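Local coordinates for protein taurocyamine kinase (Schistosoma mansoni, PDB 4WOD) that catalyses the reversible, magnesium-dependent transfer of phosphate between ATP and taurocyamine, as a duplicated member of the ATP:guanido phosphotransferase family, at residues L9-I13 and T52-N56; G114-V118 and V280-I284; G125-E129 and L254-F258; K467-G471 and L696-H700. The protein carries 4 engineered substitutions. All coordinates share one frame; numbering follows the deposited sequence.

Interaction 1 of 4, residues L9-I13 and T52-N56; sequences LQVKI and TNAYN. Engineered in segment 9-13: V11 (natural residue Ala).
I13 lies against the backbone of A54, and the CA atoms of these two residues are 4.9 Å apart, a closeness consistent with the small side chain of A54. From CB the longer branch of I13 leaves anti to the carbonyl carbon (chi1 -65°), which carries CG1 toward the second helix. CG1 rests on the backbone of A54, 3.5 Å from its CA, and also faces the A54 methyl. One bond further, CD1 extends past the alanine to CB of N53, at 3.8 Å. The methyl of A54 is shared, for CD2 of L9 reaches its CB from the preceding turn of the helix, at 3.7 Å. The same CD2 comes within 4.1 Å of OH of Y55, whose side chain crosses that of L9 at about a right angle. On the outer margin the aliphatic part of K12 runs by the tyrosine, with CE 4.2 Å from Y55 OH. No hydrogen bond joins the segments, so apolar contact carries the pairing. The amide of N53 turns away from it, bonded to T23 and to the carbonyl of L61, a residue of the arginine pocket. Helix 6-14 is thus laid on helix 46-55 in the N-terminal part of the first repeat, with helix 190-194 touching T52 and Y55 of the latter.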
loop_
_atom_site.group_PDB
_atom_site.type_symbol
_atom_site.label_atom_id
_atom_site.label_comp_id
_atom_site.label_asym_id
_atom_site.label_seq_id
_atom_site.Cartn_x
_atom_site.Cartn_y
_atom_site.Cartn_z
ATOM N N LEU A 9 13.795 -18.244 -23.874
ATOM C CA LEU A 9 13.158 -17.063 -23.306
ATOM C C LEU A 9 12.705 -17.369 -21.871
ATOM O O LEU A 9 12.817 -16.527 -20.965
ATOM C CB LEU A 9 11.976 -16.613 -24.192
ATOM C CG LEU A 9 12.288 -16.019 -25.581
ATOM C CD1 LEU A 9 11.001 -15.639 -26.361
ATOM C CD2 LEU A 9 13.241 -14.832 -25.494
ATOM N N GLN A 10 12.216 -18.584 -21.659
ATOM C CA GLN A 10 11.814 -19.004 -20.322
ATOM C C GLN A 10 13.004 -18.980 -19.361
ATOM O O GLN A 10 12.926 -18.401 -18.283
ATOM C CB GLN A 10 11.201 -20.408 -20.331
ATOM C CG GLN A 10 10.741 -20.864 -18.954
ATOM C CD GLN A 10 10.787 -22.378 -18.789
ATOM O OE1 GLN A 10 11.675 -23.032 -19.328
ATOM N NE2 GLN A 10 9.821 -22.940 -18.057
ATOM N N VAL A 11 14.096 -19.626 -19.749
ATOM C CA VAL A 11 15.323 -19.567 -18.954
ATOM C C VAL A 11 15.794 -18.129 -18.655
ATOM O O VAL A 11 16.153 -17.824 -17.514
ATOM C CB VAL A 11 16.438 -20.354 -19.644
ATOM C CG1 VAL A 11 17.811 -20.034 -19.024
ATOM C CG2 VAL A 11 16.131 -21.838 -19.543
ATOM N N LYS A 12 15.771 -17.246 -19.654
ATOM C CA LYS A 12 16.143 -15.842 -19.447
ATOM C C LYS A 12 15.241 -15.159 -18.417
ATOM O O LYS A 12 15.714 -14.499 -17.482
ATOM C CB LYS A 12 16.090 -15.066 -20.773
ATOM C CG LYS A 12 17.232 -15.361 -21.733
ATOM C CD LYS A 12 17.117 -14.527 -23.002
ATOM C CE LYS A 12 18.402 -14.575 -23.800
ATOM N NZ LYS A 12 19.485 -13.792 -23.139
ATOM N N ILE A 13 13.937 -15.323 -18.598
ATOM C CA ILE A 13 12.964 -14.750 -17.698
ATOM C C ILE A 13 13.099 -15.327 -16.280
ATOM O O ILE A 13 13.025 -14.595 -15.299
ATOM C CB ILE A 13 11.533 -14.981 -18.237
ATOM C CG1 ILE A 13 11.351 -14.207 -19.554
ATOM C CG2 ILE A 13 10.504 -14.561 -17.199
ATOM C CD1 ILE A 13 10.117 -14.602 -20.388
ATOM N N THR A 52 9.066 -9.868 -25.045
ATOM C CA THR A 52 9.349 -8.590 -24.387
ATOM C C THR A 52 9.636 -8.782 -22.885
ATOM O O THR A 52 10.375 -7.995 -22.280
ATOM C CB THR A 52 8.182 -7.578 -24.586
ATOM O OG1 THR A 52 8.654 -6.235 -24.393
ATOM C CG2 THR A 52 7.028 -7.875 -23.616
ATOM N N ASN A 53 9.095 -9.837 -22.284
ATOM C CA ASN A 53 9.351 -10.074 -20.861
ATOM C C ASN A 53 10.797 -10.463 -20.600
ATOM O O ASN A 53 11.343 -10.170 -19.538
ATOM C CB ASN A 53 8.431 -11.148 -20.308
ATOM C CG ASN A 53 6.982 -10.743 -20.353
ATOM O OD1 ASN A 53 6.175 -11.365 -21.050
ATOM N ND2 ASN A 53 6.631 -9.699 -19.600
ATOM N N ALA A 54 11.401 -11.140 -21.561
ATOM C CA ALA A 54 12.794 -11.570 -21.431
ATOM C C ALA A 54 13.758 -10.396 -21.358
ATOM O O ALA A 54 14.855 -10.526 -20.821
ATOM C CB ALA A 54 13.176 -12.482 -22.594
ATOM N N TYR A 55 13.370 -9.256 -21.924
ATOM C CA TYR A 55 14.291 -8.131 -22.041
ATOM C C TYR A 55 13.856 -6.948 -21.207
ATOM O O TYR A 55 14.645 -6.055 -20.955
ATOM C CB TYR A 55 14.448 -7.728 -23.503
ATOM C CG TYR A 55 14.923 -8.906 -24.307
ATOM C CD1 TYR A 55 16.200 -9.425 -24.117
ATOM C CD2 TYR A 55 14.087 -9.536 -25.214
ATOM C CE1 TYR A 55 16.636 -10.529 -24.832
ATOM C CE2 TYR A 55 14.514 -10.642 -25.934
ATOM C CZ TYR A 55 15.782 -11.133 -25.736
ATOM O OH TYR A 55 16.207 -12.219 -26.457
ATOM N N ASN A 56 12.600 -6.953 -20.783
ATOM C CA ASN A 56 12.095 -5.898 -19.918
ATOM C C ASN A 56 11.541 -6.468 -18.611
ATOM O O ASN A 56 10.346 -6.750 -18.496
ATOM C CB ASN A 56 11.031 -5.095 -20.660
ATOM C CG ASN A 56 11.565 -4.499 -21.949
ATOM O OD1 ASN A 56 11.445 -5.098 -23.025
ATOM N ND2 ASN A 56 12.187 -3.327 -21.844
#

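Interaction 2 of 4, residues G114-V118 and V280-I284; sequences GNLVV and VHAKI
V117 and A282 form an antiparallel non-hydrogen-bonded pair, and a backbone bond on each side of it ties segment 114-118 to strand 280-283. K283 N gives its hydrogen to L116 O at 3.0 Å and 169°. V118 N binds H281 O at 2.8 Å, with an N-H...O angle of 148°. A CA-H...O contact from A282 to L116 O adds to the close part. On the buried face, CG1 of V117 meets CG1 of V280 at 3.7 Å, the two side chains crossing at about a right angle; M338 and L346 of helix 331-355 touch V280 and V117 there. The other margin is more open. K283 is exposed, and its chain bends at chi3 (-134°) as it passes across V118, where its CE and V118 CG2 are tight at 3.5 Å. Its NZ comes no nearer to N115 O than 4.2 Å. L116 holds an intermediate place, curling its CB, CG and both methyls round K283 O, each within 3.9 Å. The imidazole of H281 leads away from the contact to a hydrogen bond between its NE2 and E310. V280, H281 and E310 all belong to the predicted ATP site. The chemistry therefore divides by side: main-chain bonds and valines join the ends of two neighbouring inner strands, whereas the lysine margin offers mainly aliphatic contact, and the directional bond of H281 points toward the probable nucleotide site.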
loop_
_atom_site.group_PDB
_atom_site.type_symbol
_atom_site.label_atom_id
_atom_site.label_comp_id
_atom_site.label_asym_id
_atom_site.label_seq_id
_atom_site.Cartn_x
_atom_site.Cartn_y
_atom_site.Cartn_z
ATOM N N GLY A 114 -15.212 20.579 -5.704
ATOM C CA GLY A 114 -14.045 21.357 -5.352
ATOM C C GLY A 114 -13.322 22.038 -6.491
ATOM O O GLY A 114 -12.317 22.690 -6.254
ATOM N N ASN A 115 -13.831 21.896 -7.711
ATOM C CA ASN A 115 -13.191 22.453 -8.906
ATOM C C ASN A 115 -11.712 22.062 -9.022
ATOM O O ASN A 115 -10.839 22.914 -9.174
ATOM C CB ASN A 115 -13.327 23.974 -8.936
ATOM C CG ASN A 115 -12.994 24.553 -10.297
ATOM O OD1 ASN A 115 -13.230 23.911 -11.324
ATOM N ND2 ASN A 115 -12.424 25.753 -10.316
ATOM N N LEU A 116 -11.457 20.760 -8.936
ATOM C CA LEU A 116 -10.099 20.211 -8.911
ATOM C C LEU A 116 -9.696 19.552 -10.227
ATOM O O LEU A 116 -8.542 19.154 -10.409
ATOM C CB LEU A 116 -9.971 19.168 -7.786
ATOM C CG LEU A 116 -10.445 19.520 -6.373
ATOM C CD1 LEU A 116 -10.471 18.273 -5.456
ATOM C CD2 LEU A 116 -9.597 20.632 -5.765
ATOM N N VAL A 117 -10.636 19.412 -11.145
ATOM C CA VAL A 117 -10.357 18.611 -12.328
ATOM C C VAL A 117 -9.860 19.455 -13.506
ATOM O O VAL A 117 -10.572 20.312 -14.012
ATOM C CB VAL A 117 -11.605 17.812 -12.761
ATOM C CG1 VAL A 117 -11.316 17.038 -14.024
ATOM C CG2 VAL A 117 -12.030 16.868 -11.663
ATOM N N VAL A 118 -8.635 19.193 -13.948
ATOM C CA VAL A 118 -8.046 19.888 -15.098
ATOM C C VAL A 118 -8.673 19.441 -16.417
ATOM O O VAL A 118 -9.018 20.249 -17.287
ATOM C CB VAL A 118 -6.527 19.626 -15.186
ATOM C CG1 VAL A 118 -5.922 20.344 -16.389
ATOM C CG2 VAL A 118 -5.841 20.013 -13.902
ATOM N N VAL A 280 -9.748 11.296 -15.043
ATOM C CA VAL A 280 -9.515 12.731 -14.913
ATOM C C VAL A 280 -8.083 12.989 -14.469
ATOM O O VAL A 280 -7.476 12.144 -13.797
ATOM C CB VAL A 280 -10.458 13.400 -13.886
ATOM C CG1 VAL A 280 -11.866 13.363 -14.382
ATOM C CG2 VAL A 280 -10.330 12.722 -12.471
ATOM N N HIS A 281 -7.550 14.146 -14.862
ATOM C CA HIS A 281 -6.373 14.713 -14.206
ATOM C C HIS A 281 -6.868 15.635 -13.101
ATOM O O HIS A 281 -7.516 16.647 -13.379
ATOM C CB HIS A 281 -5.492 15.486 -15.184
ATOM C CG HIS A 281 -4.521 14.633 -15.927
ATOM N ND1 HIS A 281 -4.886 13.460 -16.549
ATOM C CD2 HIS A 281 -3.192 14.778 -16.144
ATOM C CE1 HIS A 281 -3.826 12.918 -17.122
ATOM N NE2 HIS A 281 -2.784 13.698 -16.891
ATOM N N ALA A 282 -6.589 15.287 -11.851
ATOM C CA ALA A 282 -7.150 16.057 -10.749
ATOM C C ALA A 282 -6.075 16.514 -9.780
ATOM O O ALA A 282 -5.100 15.800 -9.567
ATOM C CB ALA A 282 -8.194 15.237 -10.012
ATOM N N LYS A 283 -6.283 17.683 -9.181
ATOM C CA LYS A 283 -5.429 18.194 -8.102
ATOM C C LYS A 283 -5.887 17.685 -6.738
ATOM O O LYS A 283 -6.821 18.229 -6.146
ATOM C CB LYS A 283 -5.409 19.725 -8.088
ATOM C CG LYS A 283 -4.868 20.382 -9.343
ATOM C CD LYS A 283 -5.538 21.735 -9.555
ATOM C CE LYS A 283 -5.987 21.953 -11.001
ATOM N NZ LYS A 283 -7.096 22.963 -11.112
ATOM N N ILE A 284 -5.213 16.658 -6.232
ATOM C CA ILE A 284 -5.551 16.075 -4.936
ATOM C C ILE A 284 -4.314 15.898 -4.026
ATOM O O ILE A 284 -4.066 14.800 -3.515
ATOM C CB ILE A 284 -6.247 14.712 -5.125
ATOM C CG1 ILE A 284 -5.351 13.758 -5.933
ATOM C CG2 ILE A 284 -7.580 14.906 -5.886
ATOM C CD1 ILE A 284 -5.727 12.311 -5.802
#

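Interaction 3 of 4, residues G125-E129 and L254-F258; sequences GRTVE and LKFAF
R126 lays its aliphatic chain over one face of the F256 ring, with CG 3.7 Å from the centroid and only 6° off the ring normal, a CH-pi contact. R126 CB touches CD1 of the F256 ring at 3.5 Å. The arginine chain bends at chi2 (-69°) as it crosses the ring; guanidinium and ring planes are 82° apart, with F256 CD2 at the guanidinium edge. The carbonyl O of L254 sits over the opposite face. Beside this, V128 and F256 make a single backbone bridge, with A257 N bound to T127 O at 2.9 Å and E129 N to K255 O at 3.0 Å. Strand 117-126 is a central member of the antiparallel sheet of the phosphagen kinase catalytic region, and the bridge joins the chain at V128 to the loop following helix 236-251. Two waters extend the pairing: one takes the T127 N-H and donates to A257 O, the other links E129 OE2 with F258 N. Further out, R126 NH1 bonds G125 O at 3.0 Å. The ring of F264 receives the guanidinium in a cation-pi contact. I247 of helix 236-251 touches both R126 and F256, and T127 OG1 is bonded to I265 O.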
loop_
_atom_site.group_PDB
_atom_site.type_symbol
_atom_site.label_atom_id
_atom_site.label_comp_id
_atom_site.label_asym_id
_atom_site.label_seq_id
_atom_site.Cartn_x
_atom_site.Cartn_y
_atom_site.Cartn_z
ATOM N N GLY A 125 -10.082 0.792 -27.108
ATOM C CA GLY A 125 -9.284 0.191 -28.165
ATOM C C GLY A 125 -10.088 -0.896 -28.860
ATOM O O GLY A 125 -11.060 -1.411 -28.291
ATOM N N ARG A 126 -9.705 -1.231 -30.096
ATOM C CA ARG A 126 -10.318 -2.335 -30.819
ATOM C C ARG A 126 -9.301 -3.062 -31.685
ATOM O O ARG A 126 -8.354 -2.460 -32.202
ATOM C CB ARG A 126 -11.464 -1.854 -31.717
ATOM C CG ARG A 126 -12.665 -1.257 -30.982
ATOM C CD ARG A 126 -13.424 -2.325 -30.201
ATOM N NE ARG A 126 -14.730 -1.856 -29.726
ATOM C CZ ARG A 126 -14.960 -1.416 -28.492
ATOM N NH1 ARG A 126 -13.955 -1.362 -27.610
ATOM N NH2 ARG A 126 -16.184 -1.021 -28.141
ATOM N N THR A 127 -9.530 -4.359 -31.828
ATOM C CA THR A 127 -8.822 -5.210 -32.764
ATOM C C THR A 127 -9.723 -5.466 -33.954
ATOM O O THR A 127 -10.872 -5.868 -33.774
ATOM C CB THR A 127 -8.467 -6.550 -32.141
ATOM O OG1 THR A 127 -7.621 -6.354 -31.002
ATOM C CG2 THR A 127 -7.802 -7.472 -33.186
ATOM N N VAL A 128 -9.220 -5.235 -35.157
ATOM C CA VAL A 128 -9.990 -5.558 -36.363
ATOM C C VAL A 128 -9.773 -7.043 -36.735
ATOM O O VAL A 128 -8.632 -7.497 -36.869
ATOM C CB VAL A 128 -9.595 -4.627 -37.556
ATOM C CG1 VAL A 128 -10.284 -5.062 -38.841
ATOM C CG2 VAL A 128 -9.914 -3.151 -37.234
ATOM N N GLU A 129 -10.863 -7.801 -36.870
ATOM C CA GLU A 129 -10.770 -9.213 -37.284
ATOM C C GLU A 129 -9.999 -9.403 -38.580
ATOM O O GLU A 129 -10.114 -8.594 -39.506
ATOM C CB GLU A 129 -12.158 -9.818 -37.469
ATOM C CG GLU A 129 -12.891 -10.101 -36.184
ATOM C CD GLU A 129 -14.260 -10.694 -36.431
ATOM O OE1 GLU A 129 -14.823 -10.471 -37.534
ATOM O OE2 GLU A 129 -14.761 -11.399 -35.524
ATOM N N LEU A 254 -16.374 -1.653 -39.471
ATOM C CA LEU A 254 -15.277 -2.531 -39.085
ATOM C C LEU A 254 -15.808 -3.638 -38.200
ATOM O O LEU A 254 -16.629 -3.401 -37.310
ATOM C CB LEU A 254 -14.175 -1.745 -38.349
ATOM C CG LEU A 254 -13.613 -0.520 -39.075
ATOM C CD1 LEU A 254 -12.893 0.434 -38.113
ATOM C CD2 LEU A 254 -12.661 -0.964 -40.169
ATOM N N LYS A 255 -15.337 -4.849 -38.470
ATOM C CA LYS A 255 -15.611 -5.998 -37.644
ATOM C C LYS A 255 -14.558 -6.045 -36.551
ATOM O O LYS A 255 -13.373 -6.240 -36.847
ATOM C CB LYS A 255 -15.568 -7.296 -38.460
ATOM C CG LYS A 255 -16.438 -7.319 -39.707
ATOM C CD LYS A 255 -16.161 -8.586 -40.528
ATOM C CE LYS A 255 -17.199 -8.812 -41.619
ATOM N NZ LYS A 255 -18.565 -9.046 -41.069
ATOM N N PHE A 256 -14.983 -5.881 -35.298
ATOM C CA PHE A 256 -14.044 -5.930 -34.177
ATOM C C PHE A 256 -14.069 -7.295 -33.499
ATOM O O PHE A 256 -15.126 -7.923 -33.366
ATOM C CB PHE A 256 -14.352 -4.842 -33.156
ATOM C CG PHE A 256 -14.291 -3.441 -33.708
ATOM C CD1 PHE A 256 -13.219 -3.022 -34.492
ATOM C CD2 PHE A 256 -15.298 -2.533 -33.419
ATOM C CE1 PHE A 256 -13.165 -1.737 -34.990
ATOM C CE2 PHE A 256 -15.245 -1.247 -33.906
ATOM C CZ PHE A 256 -14.175 -0.845 -34.704
ATOM N N ALA A 257 -12.897 -7.747 -33.067
ATOM C CA ALA A 257 -12.752 -9.046 -32.416
ATOM C C ALA A 257 -13.273 -9.017 -30.987
ATOM O O ALA A 257 -12.809 -8.221 -30.171
ATOM C CB ALA A 257 -11.283 -9.484 -32.431
ATOM N N PHE A 258 -14.237 -9.889 -30.692
ATOM C CA PHE A 258 -14.852 -9.971 -29.375
ATOM C C PHE A 258 -15.238 -11.414 -29.088
ATOM O O PHE A 258 -15.767 -12.082 -29.958
ATOM C CB PHE A 258 -16.086 -9.046 -29.316
ATOM C CG PHE A 258 -16.847 -9.071 -27.998
ATOM C CD1 PHE A 258 -16.792 -7.977 -27.126
ATOM C CD2 PHE A 258 -17.669 -10.138 -27.660
ATOM C CE1 PHE A 258 -17.517 -7.979 -25.921
ATOM C CE2 PHE A 258 -18.381 -10.152 -26.454
ATOM C CZ PHE A 258 -18.309 -9.074 -25.587
HETATM O O HOH W 1 -11.340 -5.867 -30.046
HETATM O O HOH W 2 -15.272 -11.519 -32.868
#

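Interaction 4 of 4, residues K467-G471 and L696-H700; sequences KLPFG and LQAAH
The irregular segment 467-471 passes the helical segment 696-700 without a hydrogen bond between them, the CA atoms of F470 and H700 being 6.7 Å apart and those of L468 and L696 8.3 Å. Side chains bridge this gap. L696 extends from the helix with CG anti to its backbone N (chi1 -163°), and its CD1 becomes the meeting point of three residues. CD of P469 meets L696 CD1 at 3.7 Å; CD2 of L468 arrives from another direction at 3.8 Å; and CE1 of F470 lies 4.1 Å away, its ring approaching obliquely. One turn along the helix the F470 ring lies obliquely to A699, whose CB is 3.8 Å from CE1 and nearly as close to CZ. Segment 467-471 belongs to the second repeat, on the connection leading from helix 437-448 to strand 480-489, while 696-700 lies in the second phosphagen kinase C-terminal catalytic domain, where helix 695-715 packs beside the antiparallel sheet. H700 closes the row: its CD2 faces P469 O at 3.4 Å, while CB of P469 lies over one face of the imidazole. NE2 is near the same carbonyl, but at a poor angle for a hydrogen bond. F470 holds CG between its backbone N and carbonyl carbon (chi1 44°), which places the ring against the helix; outside the two segments its ring meets that of Y603 edge-to-face. That tyrosine, on helix 599-614, also touches L468 and A699.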
loop_
_atom_site.group_PDB
_atom_site.type_symbol
_atom_site.label_atom_id
_atom_site.label_comp_id
_atom_site.label_asym_id
_atom_site.label_seq_id
_atom_site.Cartn_x
_atom_site.Cartn_y
_atom_site.Cartn_z
ATOM N N LYS A 467 19.770 -6.873 44.492
ATOM C CA LYS A 467 18.993 -7.803 45.300
ATOM C C LYS A 467 17.586 -7.930 44.723
ATOM O O LYS A 467 16.599 -7.536 45.343
ATOM C CB LYS A 467 18.955 -7.348 46.764
ATOM C CG LYS A 467 18.914 -8.505 47.769
ATOM C CD LYS A 467 19.025 -8.033 49.218
ATOM C CE LYS A 467 18.733 -9.182 50.193
ATOM N NZ LYS A 467 19.011 -8.843 51.630
ATOM N N LEU A 468 17.507 -8.481 43.517
ATOM C CA LEU A 468 16.237 -8.652 42.822
ATOM C C LEU A 468 15.487 -9.900 43.307
ATOM O O LEU A 468 16.101 -10.857 43.769
ATOM C CB LEU A 468 16.482 -8.728 41.313
ATOM C CG LEU A 468 17.012 -7.460 40.633
ATOM C CD1 LEU A 468 17.623 -7.809 39.299
ATOM C CD2 LEU A 468 15.894 -6.420 40.472
ATOM N N PRO A 469 14.151 -9.899 43.208
ATOM C CA PRO A 469 13.409 -11.076 43.674
ATOM C C PRO A 469 13.232 -12.127 42.582
ATOM O O PRO A 469 12.216 -12.824 42.556
ATOM C CB PRO A 469 12.061 -10.489 44.081
ATOM C CG PRO A 469 11.864 -9.376 43.096
ATOM C CD PRO A 469 13.246 -8.796 42.838
ATOM N N PHE A 470 14.199 -12.218 41.678
ATOM C CA PHE A 470 14.205 -13.262 40.662
ATOM C C PHE A 470 15.640 -13.419 40.189
ATOM O O PHE A 470 16.454 -12.516 40.362
ATOM C CB PHE A 470 13.260 -12.931 39.499
ATOM C CG PHE A 470 13.342 -11.495 39.024
ATOM C CD1 PHE A 470 12.372 -10.575 39.387
ATOM C CD2 PHE A 470 14.382 -11.073 38.214
ATOM C CE1 PHE A 470 12.440 -9.252 38.966
ATOM C CE2 PHE A 470 14.453 -9.747 37.778
ATOM C CZ PHE A 470 13.479 -8.839 38.156
ATOM N N GLY A 471 15.962 -14.566 39.613
ATOM C CA GLY A 471 17.315 -14.820 39.174
ATOM C C GLY A 471 17.313 -15.517 37.831
ATOM O O GLY A 471 16.910 -14.941 36.817
ATOM N N LEU A 696 9.238 -3.659 38.826
ATOM C CA LEU A 696 9.644 -4.831 39.593
ATOM C C LEU A 696 8.528 -5.883 39.657
ATOM O O LEU A 696 8.766 -7.071 39.419
ATOM C CB LEU A 696 10.066 -4.403 41.000
ATOM C CG LEU A 696 10.895 -5.398 41.807
ATOM C CD1 LEU A 696 12.157 -5.785 41.045
ATOM C CD2 LEU A 696 11.241 -4.782 43.147
ATOM N N GLN A 697 7.307 -5.450 39.957
ATOM C CA GLN A 697 6.195 -6.386 40.013
ATOM C C GLN A 697 5.920 -6.977 38.632
ATOM O O GLN A 697 5.642 -8.174 38.513
ATOM C CB GLN A 697 4.936 -5.712 40.583
ATOM C CG GLN A 697 5.097 -5.283 42.036
ATOM C CD GLN A 697 3.986 -4.366 42.533
ATOM O OE1 GLN A 697 3.452 -3.528 41.793
ATOM N NE2 GLN A 697 3.629 -4.528 43.802
ATOM N N ALA A 698 6.001 -6.150 37.592
ATOM C CA ALA A 698 5.779 -6.629 36.225
ATOM C C ALA A 698 6.720 -7.783 35.901
ATOM O O ALA A 698 6.302 -8.828 35.412
ATOM C CB ALA A 698 5.959 -5.490 35.213
ATOM N N ALA A 699 8.002 -7.584 36.171
ATOM C CA ALA A 699 8.984 -8.616 35.876
ATOM C C ALA A 699 8.804 -9.823 36.810
ATOM O O ALA A 699 9.024 -10.962 36.404
ATOM C CB ALA A 699 10.397 -8.051 35.978
ATOM N N HIS A 700 8.396 -9.574 38.052
ATOM C CA HIS A 700 8.216 -10.668 39.006
ATOM C C HIS A 700 6.981 -11.503 38.673
ATOM O O HIS A 700 7.001 -12.723 38.832
ATOM C CB HIS A 700 8.114 -10.145 40.433
ATOM C CG HIS A 700 8.234 -11.215 41.473
ATOM N ND1 HIS A 700 7.483 -11.222 42.628
ATOM C CD2 HIS A 700 9.018 -12.318 41.529
ATOM C CE1 HIS A 700 7.810 -12.274 43.357
ATOM N NE2 HIS A 700 8.736 -12.958 42.709
#

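How the interactions relate
Interactions 1, 2 and 3 belong to the first repeat, which holds the bound arginine; interaction 4 joins a loop of the second repeat to a helix of the second C-terminal catalytic domain. Interactions 2 and 3 use different ends of strand 117-126; their centres are 33 Å apart and their nearest atoms about 16 Å. Interaction 1 lies in the first N-terminal domain, its nearest atoms about 16 Å from interaction 3. The N53 side chain is about 6 Å from the arginine and about 9 Å from that of the predicted active-site C268. The side chain of T127 is about 11 Å from the arginine, whereas interaction 2 contributes to the predicted ATP site. Interaction 4 is remote, its centre 61 Å from those of interactions 1 and 2.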